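Local coordinates for type I modular polyketide synthase (Streptomyces albus subsp. albus, PDB 6IYR), which probably selects an acyl-CoA extender unit, such as malonyl-CoA, and loads it onto the acyl carrier protein of module 8 of the salinomycin polyketide synthase, at residues D162-Y167 and V241-A246; D174-T179 and Q192-A197; A215-S220 and R384-R389; Q56-A61 and A106-A111; R269-A274 and M303-R308. One frame throughout, in Å; residues are numbered along the deposited sequence.

Contact 1 of 5, residues D162-Y167 and V241-A246; sequences DALAPY and VSALRA. With PO4 (phosphate ion), chain B.
The ring of Tyr167 is turned obliquely to the methyl groups it meets on helix 235-248, and one of its faces is covered from within its own segment by Pro166, whose CB lies 3.9 Å above the plane over the centre. Across the contact Tyr167 CD1 is 3.9 Å from Leu244 CD1, and the two side chains cross at about a right angle. Closer to the backbone, Tyr167 CB packs 3.8 Å from Ala243 CB. That methyl is also met by Leu164, whose CD2 stands 4.1 Å from Ala243 CB, so Ala243 CB faces the notch between a leucine branch and the root of the tyrosine. The contact joins the C-terminal part of helix 151-164 and the residues that follow it to helix 235-248, both in the acyltransferase domain; Pro193 of helix 188-208 also packs on Leu164. Tyr167 O accepts a hydrogen bond from Lys247. A second flat group, the guanidinium of Arg245, leaves the same helix in another direction, with CG anti to the backbone N (chi1 -176°). A phosphate ion, probably from the crystallisation liquor, lies at its edge near the plane: Arg245 NH1 donates to phosphate O2 over 3.2 Å with an N-H...O angle of 145°. NH2 is hydrogen-bonded to Asn372 and weakly to Ser220, and Tyr320, Ser322, His323 and the backbone N of Gln221 also bind the phosphate.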
# COMPACT_ATOMS: atom_id res chain seq x y z
N ASP A 162 13.11 -16.87 -0.39
CA ASP A 162 13.80 -17.86 0.48
C ASP A 162 12.97 -18.14 1.74
O ASP A 162 12.85 -19.29 2.15
CB ASP A 162 15.20 -17.40 0.89
CG ASP A 162 16.15 -17.25 -0.29
OD1 ASP A 162 16.04 -18.00 -1.29
OD2 ASP A 162 17.04 -16.39 -0.19
N ALA A 163 12.39 -17.09 2.32
CA ALA A 163 11.59 -17.25 3.51
C ALA A 163 10.40 -18.17 3.28
O ALA A 163 10.01 -18.95 4.16
CB ALA A 163 11.17 -15.91 4.03
N LEU A 164 9.88 -18.15 2.06
CA LEU A 164 8.64 -18.85 1.74
C LEU A 164 8.94 -20.28 1.39
O LEU A 164 8.05 -21.12 1.37
CB LEU A 164 7.88 -18.20 0.53
CG LEU A 164 7.10 -16.96 0.91
CD1 LEU A 164 6.85 -16.07 -0.29
CD2 LEU A 164 5.79 -17.26 1.67
N ALA A 165 10.16 -20.53 0.96
CA ALA A 165 10.45 -21.77 0.26
C ALA A 165 10.21 -23.06 1.07
O ALA A 165 9.95 -24.12 0.49
CB ALA A 165 11.87 -21.75 -0.25
N PRO A 166 10.32 -22.99 2.40
CA PRO A 166 9.99 -24.22 3.13
C PRO A 166 8.52 -24.54 3.06
O PRO A 166 8.11 -25.67 3.25
CB PRO A 166 10.39 -23.90 4.56
CG PRO A 166 11.32 -22.75 4.47
CD PRO A 166 10.86 -21.95 3.28
N TYR A 167 7.72 -23.56 2.67
CA TYR A 167 6.29 -23.67 2.88
C TYR A 167 5.48 -23.82 1.60
O TYR A 167 4.28 -24.10 1.62
CB TYR A 167 5.77 -22.47 3.66
CG TYR A 167 6.44 -22.30 4.97
CD1 TYR A 167 6.37 -23.31 5.92
CD2 TYR A 167 7.29 -21.23 5.19
CE1 TYR A 167 7.07 -23.23 7.10
CE2 TYR A 167 8.02 -21.15 6.36
CZ TYR A 167 7.88 -22.14 7.31
OH TYR A 167 8.57 -22.05 8.47
N VAL A 241 3.54 -17.51 8.64
CA VAL A 241 2.17 -17.05 8.91
C VAL A 241 1.41 -16.80 7.61
O VAL A 241 0.31 -17.32 7.44
CB VAL A 241 2.13 -15.79 9.77
CG1 VAL A 241 0.70 -15.29 9.98
CG2 VAL A 241 2.74 -16.07 11.15
N SER A 242 2.10 -16.23 6.62
CA SER A 242 1.43 -15.86 5.38
C SER A 242 1.00 -17.10 4.63
O SER A 242 -0.15 -17.22 4.24
CB SER A 242 2.33 -14.99 4.49
OG SER A 242 1.67 -14.75 3.25
N ALA A 243 1.93 -18.04 4.49
CA ALA A 243 1.73 -19.18 3.67
C ALA A 243 0.78 -20.17 4.33
O ALA A 243 -0.02 -20.82 3.66
CB ALA A 243 3.06 -19.84 3.40
N LEU A 244 0.93 -20.35 5.63
CA LEU A 244 0.21 -21.43 6.32
C LEU A 244 -1.21 -20.97 6.69
O LEU A 244 -2.18 -21.72 6.64
CB LEU A 244 1.00 -21.86 7.56
CG LEU A 244 1.93 -23.07 7.41
CD1 LEU A 244 2.49 -23.33 6.03
CD2 LEU A 244 2.99 -23.19 8.48
N ARG A 245 -1.37 -19.68 6.94
CA ARG A 245 -2.72 -19.18 7.13
C ARG A 245 -3.51 -19.22 5.83
O ARG A 245 -4.69 -19.57 5.86
CB ARG A 245 -2.64 -17.78 7.67
CG ARG A 245 -3.93 -17.08 8.02
CD ARG A 245 -3.84 -15.77 7.29
NE ARG A 245 -4.53 -14.66 7.89
CZ ARG A 245 -5.24 -13.82 7.14
NH1 ARG A 245 -5.47 -14.09 5.82
NH2 ARG A 245 -5.76 -12.75 7.71
N ALA A 246 -2.84 -18.97 4.70
CA ALA A 246 -3.48 -19.02 3.39
C ALA A 246 -3.86 -20.44 3.01
O ALA A 246 -4.94 -20.69 2.45
CB ALA A 246 -2.58 -18.43 2.32
P PO4 B . -8.05 -11.57 3.90
O1 PO4 B . -8.20 -11.05 2.48
O2 PO4 B . -8.05 -13.08 4.16
O3 PO4 B . -6.69 -11.01 4.32
O4 PO4 B . -9.25 -11.04 4.64

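Contact 2 of 5, residues D174-T179 and Q192-A197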
# COMPACT_ATOMS: atom_id res chain seq x y z
N ASP A 174 7.89 -16.51 -10.83
CA ASP A 174 6.99 -17.06 -11.84
C ASP A 174 5.51 -16.80 -11.57
O ASP A 174 4.73 -16.59 -12.51
CB ASP A 174 7.23 -18.54 -12.05
CG ASP A 174 8.56 -18.82 -12.71
OD1 ASP A 174 9.19 -17.88 -13.22
OD2 ASP A 174 9.01 -19.98 -12.64
N VAL A 175 5.11 -16.84 -10.31
CA VAL A 175 3.72 -16.51 -9.97
C VAL A 175 3.45 -15.02 -10.20
O VAL A 175 2.38 -14.63 -10.65
CB VAL A 175 3.34 -16.99 -8.55
CG1 VAL A 175 4.56 -17.05 -7.68
CG2 VAL A 175 2.33 -16.05 -7.87
N LEU A 176 4.37 -14.15 -9.81
CA LEU A 176 4.19 -12.73 -10.05
C LEU A 176 3.99 -12.46 -11.54
O LEU A 176 3.16 -11.63 -11.91
CB LEU A 176 5.35 -11.91 -9.56
CG LEU A 176 5.55 -11.95 -8.04
CD1 LEU A 176 6.59 -10.91 -7.63
CD2 LEU A 176 4.25 -11.66 -7.35
N ARG A 177 4.76 -13.14 -12.37
CA ARG A 177 4.68 -12.96 -13.82
C ARG A 177 3.45 -13.68 -14.38
O ARG A 177 3.02 -13.41 -15.48
CB ARG A 177 5.92 -13.53 -14.50
CG ARG A 177 7.12 -12.62 -14.44
CD ARG A 177 8.42 -13.39 -14.63
NE ARG A 177 8.46 -14.05 -15.93
CZ ARG A 177 8.97 -15.27 -16.14
NH1 ARG A 177 8.93 -15.80 -17.37
NH2 ARG A 177 9.52 -15.97 -15.15
N GLN A 178 2.94 -14.65 -13.64
CA GLN A 178 1.95 -15.59 -14.17
C GLN A 178 2.44 -16.29 -15.44
O GLN A 178 1.70 -16.45 -16.39
CB GLN A 178 0.60 -14.91 -14.38
CG GLN A 178 -0.13 -14.59 -13.08
CD GLN A 178 -0.51 -15.87 -12.34
OE1 GLN A 178 -1.42 -16.57 -12.76
NE2 GLN A 178 0.29 -16.25 -11.33
N THR A 179 3.71 -16.68 -15.43
CA THR A 179 4.31 -17.51 -16.46
C THR A 179 3.57 -18.83 -16.56
O THR A 179 3.18 -19.40 -15.56
CB THR A 179 5.76 -17.87 -16.12
OG1 THR A 179 6.45 -16.70 -15.67
CG2 THR A 179 6.50 -18.43 -17.34
N GLN A 192 -2.06 -14.97 -1.62
CA GLN A 192 -1.81 -14.24 -0.38
C GLN A 192 -0.30 -14.08 -0.08
O GLN A 192 0.17 -12.98 0.21
CB GLN A 192 -2.58 -14.84 0.82
CG GLN A 192 -4.08 -14.64 0.67
CD GLN A 192 -4.93 -14.87 1.92
OE1 GLN A 192 -6.15 -14.77 1.87
NE2 GLN A 192 -4.30 -15.17 3.02
N PRO A 193 0.48 -15.15 -0.21
CA PRO A 193 1.90 -15.02 0.06
C PRO A 193 2.66 -14.21 -1.01
O PRO A 193 3.68 -13.60 -0.70
CB PRO A 193 2.40 -16.45 0.06
CG PRO A 193 1.18 -17.28 0.29
CD PRO A 193 0.05 -16.54 -0.32
N ALA A 194 2.21 -14.30 -2.26
CA ALA A 194 2.79 -13.51 -3.36
C ALA A 194 2.60 -12.02 -3.05
O ALA A 194 3.53 -11.19 -3.12
CB ALA A 194 2.11 -13.91 -4.65
N LEU A 195 1.40 -11.67 -2.62
CA LEU A 195 1.13 -10.29 -2.26
C LEU A 195 1.93 -9.87 -1.03
O LEU A 195 2.39 -8.76 -0.95
CB LEU A 195 -0.34 -10.04 -2.00
CG LEU A 195 -1.23 -9.84 -3.24
CD1 LEU A 195 -2.71 -9.74 -2.85
CD2 LEU A 195 -0.77 -8.58 -3.97
N TRP A 196 2.00 -10.74 -0.04
CA TRP A 196 2.83 -10.50 1.12
C TRP A 196 4.25 -10.07 0.68
O TRP A 196 4.78 -9.08 1.18
CB TRP A 196 2.89 -11.78 1.98
CG TRP A 196 3.89 -11.66 3.09
CD1 TRP A 196 3.74 -10.96 4.23
CD2 TRP A 196 5.18 -12.20 3.12
NE1 TRP A 196 4.86 -11.06 4.99
CE2 TRP A 196 5.78 -11.80 4.32
CE3 TRP A 196 5.94 -12.93 2.20
CZ2 TRP A 196 7.08 -12.13 4.65
CZ3 TRP A 196 7.21 -13.31 2.57
CH2 TRP A 196 7.79 -12.87 3.75
N ALA A 197 4.87 -10.87 -0.17
CA ALA A 197 6.24 -10.67 -0.59
C ALA A 197 6.43 -9.39 -1.37
O ALA A 197 7.39 -8.64 -1.12
CB ALA A 197 6.70 -11.85 -1.43
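A Schellman motif ends helix 172-177 where it packs against helix 188-208 of the acyltransferase domain. Gln178, with positive phi, is its C' residue: Thr179 N bonds back to Asp174 O at 3.1 Å, and Gln178 N makes a weak bond to Val175 O. The same carbonyl takes a shorter bond from Gln178 NE2, 2.7 Å from Val175 O. It is almost straight (174°), lies in the carbonyl plane on a lone pair and keeps to the amide plane of the glutamine; NE2 also reaches Pro183 O, which ties the loop beyond the helix to its last turn. On the side facing helix 188-208, one methyl receives two branches: Val175 CG2 is 3.9 Å from Ala194 CB, and Leu176 CD2 is 4.1 Å from it. Leu176 holds CG anti to its carbonyl carbon (chi1 -65°), which carries CD2 across to the alanine, while Leu157 and Val198 pack against the same side chain. On the outer side Arg177 NH2 forms a salt bridge with Asp174 OD1 at 2.7 Å. Between these two segments buried aliphatic groups meet, with van der Waals contact and exclusion of water the likely source of cohesion; the polar bonds lie mostly within segment 174-179, several at the helix end.

Contact 3 of 5, residues A215-S220 and R384-R389; sequences AVIGHS and RTLLDR
With CG anti to its carbonyl carbon (chi1 -63°) and the chain extended beyond it (chi2 169°), Leu386 reaches from helix 379-388 to strand 215-218. Ile217 answers by placing CG1 between its backbone N and carbonyl carbon (chi1 58°), which turns the short branch, CG2, to the helix. The two side chains meet tip to tip, Ile217 CG2 lying 3.7 Å from Leu386 CD1. The other leucine methyl goes to the next position on the same face of the strand, where Ala215 CB stands 4.4 Å from Leu386 CD2, so the fork of one leucine spans two strand residues whose CB atoms point to the helix, with Val216 between them pointing away. Strand 215-218 is an outermost strand of the four-stranded parallel sheet in the acyltransferase domain, and helix 379-388 covers one face of that sheet; Val129 and Phe394 from the next strands, together with Leu351, close round Leu386. Beyond the strand the chain turns sharply at Ser220, which has positive phi (50°), a geometry consistent with the nucleophile elbow of the GxSxG pattern that in this enzyme family carries the acylated serine. Ser220 OG is hydrogen-bonded to His323 NE2, and Gly218 O accepts a hydrogen bond from Thr353.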
# COMPACT_ATOMS: atom_id res chain seq x y z
N ALA A 215 5.07 4.76 11.41
CA ALA A 215 4.17 3.70 11.87
C ALA A 215 3.68 2.87 10.68
O ALA A 215 3.77 3.32 9.52
CB ALA A 215 2.99 4.31 12.62
N VAL A 216 3.28 1.64 10.98
CA VAL A 216 2.66 0.74 10.02
C VAL A 216 1.24 0.33 10.45
O VAL A 216 0.88 0.23 11.63
CB VAL A 216 3.49 -0.52 9.72
CG1 VAL A 216 4.91 -0.14 9.25
CG2 VAL A 216 3.56 -1.42 10.96
N ILE A 217 0.41 0.17 9.44
CA ILE A 217 -0.93 -0.32 9.63
C ILE A 217 -1.21 -1.34 8.55
O ILE A 217 -0.79 -1.20 7.42
CB ILE A 217 -2.03 0.75 9.71
CG1 ILE A 217 -2.05 1.62 8.47
CG2 ILE A 217 -1.89 1.58 10.97
CD1 ILE A 217 -3.20 2.58 8.49
N GLY A 218 -1.91 -2.38 8.93
CA GLY A 218 -2.21 -3.48 8.02
C GLY A 218 -3.70 -3.78 8.04
O GLY A 218 -4.43 -3.42 9.00
N HIS A 219 -4.17 -4.32 6.93
CA HIS A 219 -5.57 -4.62 6.74
C HIS A 219 -5.67 -6.13 6.50
O HIS A 219 -5.15 -6.67 5.55
CB HIS A 219 -6.14 -3.80 5.59
CG HIS A 219 -7.63 -3.84 5.50
ND1 HIS A 219 -8.33 -5.00 5.26
CD2 HIS A 219 -8.55 -2.84 5.50
CE1 HIS A 219 -9.62 -4.73 5.21
NE2 HIS A 219 -9.78 -3.43 5.36
N SER A 220 -6.27 -6.83 7.44
CA SER A 220 -6.28 -8.29 7.40
C SER A 220 -4.89 -8.87 7.19
O SER A 220 -4.00 -8.67 8.03
CB SER A 220 -7.26 -8.79 6.31
OG SER A 220 -7.58 -10.17 6.53
N ARG A 384 -7.99 7.18 12.13
CA ARG A 384 -8.40 8.29 12.97
C ARG A 384 -7.40 8.48 14.10
O ARG A 384 -7.06 9.58 14.43
CB ARG A 384 -9.81 8.07 13.50
CG ARG A 384 -10.89 8.39 12.49
CD ARG A 384 -12.27 8.14 13.04
NE ARG A 384 -13.30 8.45 12.06
CZ ARG A 384 -13.89 9.63 11.96
NH1 ARG A 384 -14.80 9.84 11.04
NH2 ARG A 384 -13.56 10.60 12.79
N THR A 385 -6.93 7.39 14.67
CA THR A 385 -5.94 7.45 15.72
C THR A 385 -4.68 8.16 15.22
O THR A 385 -4.16 9.06 15.89
CB THR A 385 -5.61 6.04 16.18
OG1 THR A 385 -6.74 5.57 16.92
CG2 THR A 385 -4.39 5.99 17.08
N LEU A 386 -4.23 7.80 14.02
CA LEU A 386 -2.99 8.37 13.49
C LEU A 386 -3.13 9.84 13.11
O LEU A 386 -2.25 10.66 13.38
CB LEU A 386 -2.46 7.55 12.32
CG LEU A 386 -2.10 6.14 12.78
CD1 LEU A 386 -1.81 5.19 11.65
CD2 LEU A 386 -0.89 6.17 13.68
N LEU A 387 -4.29 10.18 12.59
CA LEU A 387 -4.60 11.54 12.23
C LEU A 387 -4.57 12.39 13.48
O LEU A 387 -3.97 13.47 13.49
CB LEU A 387 -5.99 11.58 11.63
CG LEU A 387 -6.11 11.80 10.13
CD1 LEU A 387 -4.85 11.62 9.29
CD2 LEU A 387 -7.31 11.09 9.58
N ASP A 388 -5.20 11.91 14.54
CA ASP A 388 -5.19 12.63 15.82
C ASP A 388 -3.80 12.80 16.43
O ASP A 388 -3.53 13.77 17.08
CB ASP A 388 -6.11 11.97 16.83
CG ASP A 388 -6.89 12.98 17.61
OD1 ASP A 388 -7.75 13.64 17.00
OD2 ASP A 388 -6.49 13.30 18.74
N ARG A 389 -2.91 11.87 16.14
CA ARG A 389 -1.53 12.01 16.52
C ARG A 389 -0.70 12.83 15.54
O ARG A 389 0.51 12.96 15.72
CB ARG A 389 -0.93 10.64 16.78
CG ARG A 389 -1.62 9.97 17.98
CD ARG A 389 -1.36 8.49 18.02
NE ARG A 389 0.06 8.19 18.15
CZ ARG A 389 0.68 8.07 19.33
NH1 ARG A 389 -0.02 8.23 20.43
NH2 ARG A 389 1.98 7.80 19.42

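Contact 4 of 5, residues Q56-A61 and A106-A111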
# COMPACT_ATOMS: atom_id res chain seq x y z
N GLN A 56 9.97 29.33 -11.18
CA GLN A 56 11.14 28.45 -11.21
C GLN A 56 11.09 27.46 -12.36
O GLN A 56 12.10 27.15 -12.98
CB GLN A 56 11.21 27.70 -9.90
CG GLN A 56 11.54 28.59 -8.73
CD GLN A 56 13.02 28.63 -8.51
OE1 GLN A 56 13.54 27.89 -7.69
NE2 GLN A 56 13.72 29.32 -9.40
N ALA A 57 9.91 26.91 -12.61
CA ALA A 57 9.73 26.03 -13.75
C ALA A 57 10.08 26.73 -15.09
O ALA A 57 10.76 26.16 -15.93
CB ALA A 57 8.31 25.47 -13.78
N ALA A 58 9.67 27.99 -15.23
CA ALA A 58 9.92 28.75 -16.45
C ALA A 58 11.38 29.09 -16.59
O ALA A 58 11.93 28.89 -17.66
CB ALA A 58 9.08 30.02 -16.47
N ARG A 59 12.04 29.47 -15.50
CA ARG A 59 13.48 29.69 -15.53
C ARG A 59 14.23 28.44 -15.96
O ARG A 59 15.18 28.51 -16.72
CB ARG A 59 14.04 30.18 -14.18
CG ARG A 59 13.28 31.32 -13.51
CD ARG A 59 13.01 32.48 -14.46
NE ARG A 59 14.21 33.29 -14.68
CZ ARG A 59 14.30 34.30 -15.55
NH1 ARG A 59 15.44 34.97 -15.66
NH2 ARG A 59 13.26 34.64 -16.30
N LEU A 60 13.83 27.31 -15.41
CA LEU A 60 14.46 26.06 -15.75
C LEU A 60 14.23 25.75 -17.20
O LEU A 60 15.12 25.33 -17.88
CB LEU A 60 13.95 24.92 -14.88
CG LEU A 60 14.94 24.33 -13.89
CD1 LEU A 60 14.32 23.12 -13.23
CD2 LEU A 60 16.22 23.93 -14.61
N ALA A 61 13.02 26.01 -17.67
CA ALA A 61 12.66 25.77 -19.04
C ALA A 61 13.50 26.65 -19.96
O ALA A 61 13.95 26.21 -20.99
CB ALA A 61 11.19 26.02 -19.25
N ALA A 106 4.55 22.64 -19.13
CA ALA A 106 3.27 22.32 -18.48
C ALA A 106 3.27 22.77 -17.02
O ALA A 106 2.32 23.39 -16.55
CB ALA A 106 2.94 20.85 -18.61
N LEU A 107 4.35 22.48 -16.31
CA LEU A 107 4.47 22.89 -14.93
C LEU A 107 4.37 24.41 -14.82
O LEU A 107 3.70 24.95 -13.93
CB LEU A 107 5.77 22.36 -14.33
CG LEU A 107 6.04 22.64 -12.86
CD1 LEU A 107 4.93 22.08 -11.97
CD2 LEU A 107 7.39 22.05 -12.50
N ALA A 108 4.98 25.13 -15.76
CA ALA A 108 5.06 26.58 -15.59
C ALA A 108 3.72 27.19 -15.93
O ALA A 108 3.42 28.27 -15.46
CB ALA A 108 6.17 27.19 -16.45
N GLU A 109 2.88 26.48 -16.66
CA GLU A 109 1.57 26.99 -17.04
C GLU A 109 0.44 26.38 -16.22
O GLU A 109 -0.70 26.39 -16.65
CB GLU A 109 1.31 26.69 -18.53
CG GLU A 109 2.05 27.61 -19.49
CD GLU A 109 2.66 26.87 -20.67
OE1 GLU A 109 2.06 25.88 -21.14
OE2 GLU A 109 3.77 27.25 -21.10
N ALA A 110 0.77 25.73 -15.11
CA ALA A 110 -0.20 24.92 -14.37
C ALA A 110 -1.07 24.05 -15.27
O ALA A 110 -2.26 23.93 -15.04
CB ALA A 110 -1.09 25.81 -13.52
N ALA A 111 -0.48 23.44 -16.29
CA ALA A 111 -1.23 22.46 -17.04
C ALA A 111 -0.78 21.09 -16.57
O ALA A 111 0.31 20.93 -16.06
CB ALA A 111 -1.02 22.60 -18.54
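Leu107 leans on Ala57 along the inner part of its side chain. Its CB lies 4.1 Å from Ala57 CB; the next atom, CG, is the closest at 3.7 Å from the same methyl; and from CG the CD2 branch stays alongside, 3.8 Å from Ala57 CB. CG is held anti to the backbone N (chi1 -178°), which points the chain at the neighbouring helix, across its axis, and the leucine also packs on Val116 and Glu118 of strand 116-120. The next residue fills the adjoining position with a single methyl. Ala108 CB is 3.8 Å from Ala57 CB and 4.1 Å from Ala58 CB, and it also rests against the backbone, 3.8 Å from Ala58 N. Because three of the four residues are alanines, the backbones come close together, with CA of Ala57 and CA of Ala108 only 5.0 Å apart. Helix 97-108 ends at this point: Ala110, with positive phi, is the C' residue of a Schellman motif in which Ala111 N bonds to Ala106 O at 2.8 Å and Ala110 N bonds to Leu107 O. Further along helix 50-65, Leu60 and Ala61 continue the packing against Leu104. The arrangement is a close, alanine-lined helix-helix contact in what is probably the alpha/beta linker unit that precedes the acyltransferase core in modular polyketide synthases, where helices 50-65 and 97-108 pack beside strands 41-47 and 116-120.

Contact 5 of 5, residues R269-A274 and M303-R308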
# COMPACT_ATOMS: atom_id res chain seq x y z
N ARG A 269 -24.14 -2.49 10.92
CA ARG A 269 -24.22 -3.45 11.99
C ARG A 269 -25.68 -3.73 12.33
O ARG A 269 -26.09 -4.88 12.50
CB ARG A 269 -23.49 -2.89 13.21
CG ARG A 269 -22.38 -3.76 13.73
CD ARG A 269 -21.70 -3.06 14.90
NE ARG A 269 -20.23 -3.14 14.82
CZ ARG A 269 -19.43 -2.11 14.57
NH1 ARG A 269 -18.12 -2.29 14.54
NH2 ARG A 269 -19.93 -0.89 14.34
N GLU A 270 -26.46 -2.66 12.44
CA GLU A 270 -27.89 -2.83 12.64
C GLU A 270 -28.56 -3.56 11.49
O GLU A 270 -29.32 -4.48 11.70
CB GLU A 270 -28.57 -1.49 12.85
CG GLU A 270 -28.68 -1.09 14.31
CD GLU A 270 -29.29 0.29 14.50
OE1 GLU A 270 -30.34 0.38 15.17
OE2 GLU A 270 -28.72 1.27 13.97
N ARG A 271 -28.31 -3.12 10.28
CA ARG A 271 -28.83 -3.81 9.11
C ARG A 271 -28.53 -5.31 9.05
O ARG A 271 -29.43 -6.12 8.89
CB ARG A 271 -28.32 -3.12 7.86
CG ARG A 271 -28.90 -3.66 6.58
CD ARG A 271 -28.19 -3.05 5.40
NE ARG A 271 -28.38 -1.60 5.29
CZ ARG A 271 -29.47 -1.02 4.81
NH1 ARG A 271 -29.54 0.28 4.68
NH2 ARG A 271 -30.51 -1.75 4.44
N ILE A 272 -27.28 -5.72 9.20
CA ILE A 272 -26.94 -7.15 9.06
C ILE A 272 -27.38 -8.01 10.25
O ILE A 272 -27.32 -9.25 10.22
CB ILE A 272 -25.45 -7.36 8.83
CG1 ILE A 272 -24.66 -7.05 10.10
CG2 ILE A 272 -25.00 -6.52 7.65
CD1 ILE A 272 -23.23 -7.49 10.00
N SER A 273 -27.84 -7.34 11.30
CA SER A 273 -28.16 -8.01 12.56
C SER A 273 -29.20 -9.13 12.37
O SER A 273 -29.09 -10.23 12.92
CB SER A 273 -28.74 -6.98 13.54
OG SER A 273 -28.98 -7.63 14.76
N ALA A 274 -30.16 -8.84 11.52
CA ALA A 274 -31.22 -9.75 11.08
C ALA A 274 -30.72 -11.08 10.54
O ALA A 274 -31.35 -12.09 10.76
CB ALA A 274 -32.06 -9.06 10.02
N MET A 303 -27.44 -7.17 -0.50
CA MET A 303 -27.34 -6.20 -1.58
C MET A 303 -28.71 -5.67 -2.05
O MET A 303 -28.91 -4.48 -2.24
CB MET A 303 -26.58 -6.80 -2.76
CG MET A 303 -25.09 -6.93 -2.52
SD MET A 303 -24.22 -7.77 -3.86
CE MET A 303 -24.66 -6.72 -5.24
N ALA A 304 -29.67 -6.56 -2.18
CA ALA A 304 -31.02 -6.16 -2.56
C ALA A 304 -31.62 -5.21 -1.51
O ALA A 304 -32.16 -4.15 -1.83
CB ALA A 304 -31.88 -7.42 -2.71
N ALA A 305 -31.43 -5.55 -0.24
CA ALA A 305 -31.90 -4.69 0.82
C ALA A 305 -31.25 -3.30 0.77
O ALA A 305 -31.93 -2.27 0.91
CB ALA A 305 -31.68 -5.36 2.16
N CYS A 306 -29.95 -3.25 0.50
CA CYS A 306 -29.25 -1.98 0.45
C CYS A 306 -29.81 -1.15 -0.69
O CYS A 306 -30.09 0.07 -0.53
CB CYS A 306 -27.74 -2.19 0.25
SG CYS A 306 -26.89 -2.79 1.75
N GLU A 307 -29.99 -1.83 -1.81
CA GLU A 307 -30.46 -1.22 -3.06
C GLU A 307 -31.84 -0.59 -2.85
O GLU A 307 -32.07 0.59 -3.17
CB GLU A 307 -30.54 -2.29 -4.15
CG GLU A 307 -30.03 -1.84 -5.51
CD GLU A 307 -31.10 -1.20 -6.37
OE1 GLU A 307 -32.17 -1.82 -6.55
OE2 GLU A 307 -30.85 -0.10 -6.91
N ARG A 308 -32.69 -1.35 -2.19
CA ARG A 308 -33.96 -0.81 -1.71
C ARG A 308 -33.82 0.49 -0.91
O ARG A 308 -34.75 1.26 -0.87
CB ARG A 308 -34.66 -1.83 -0.82
CG ARG A 308 -36.10 -2.07 -1.20
CD ARG A 308 -36.67 -3.29 -0.50
NE ARG A 308 -36.18 -4.55 -1.08
CZ ARG A 308 -35.54 -5.50 -0.41
NH1 ARG A 308 -35.10 -6.57 -1.06
NH2 ARG A 308 -35.31 -5.40 0.90
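The guanidinium of Arg271 is gripped by two carboxylates beyond the segments: NH1 forms a salt bridge with Glu263 and NH2 another with Asp309, the residue following segment 303-308. Held between them, the group passes over Cys306. The chain leaves helix 265-273 with CG anti to the backbone N (chi1 -174°) and bends at its third torsion (-64°), which brings the flat end across the neighbouring helix. Arg271 CD lies 3.9 Å from Cys306 SG, and Arg271 NE is 4.0 Å from the same sulfur, which sits over one face of the guanidinium. Cys306 CA is on a face too, 4.2 Å above the plane and offset toward the rim. Arg271 NH2 comes obliquely to within 3.8 Å of Ala305 O, too far for a bond. Val311 packs on both Arg271 and Cys306, whose thiol side also faces Ala313 and Val261 of the mixed sheet. Within these segments one long side chain bridges two helices beside that sheet, in what is probably the ferredoxin-like small subdomain. The cysteine offers a polarisable surface to a cation whose charge is probably offset by Glu263 and Asp309; these two carboxylates would fix the rotation of the guanidinium.

Contact 4 comes first along the chain and stands apart, its centre about 37 to 52 Å from the other centres, in what is probably the linker part. The other four lie in the acyltransferase core. Contacts 1 and 2, with centres about 12 Å apart, bring helices 151-164, 172-177, 188-208 and 235-248 together, contact 2 falling within the chain span that contact 1 closes. From helix 188-208 the chain runs into strand 215-218 of contact 3, in the parallel sheet, and Arg245 of contact 1 touches Ser220, which connects these helices to the probable active site. Contact 5 belongs to the mixed-sheet part, about 28 Å from contact 3 between centres, inserted between that contact's two segments.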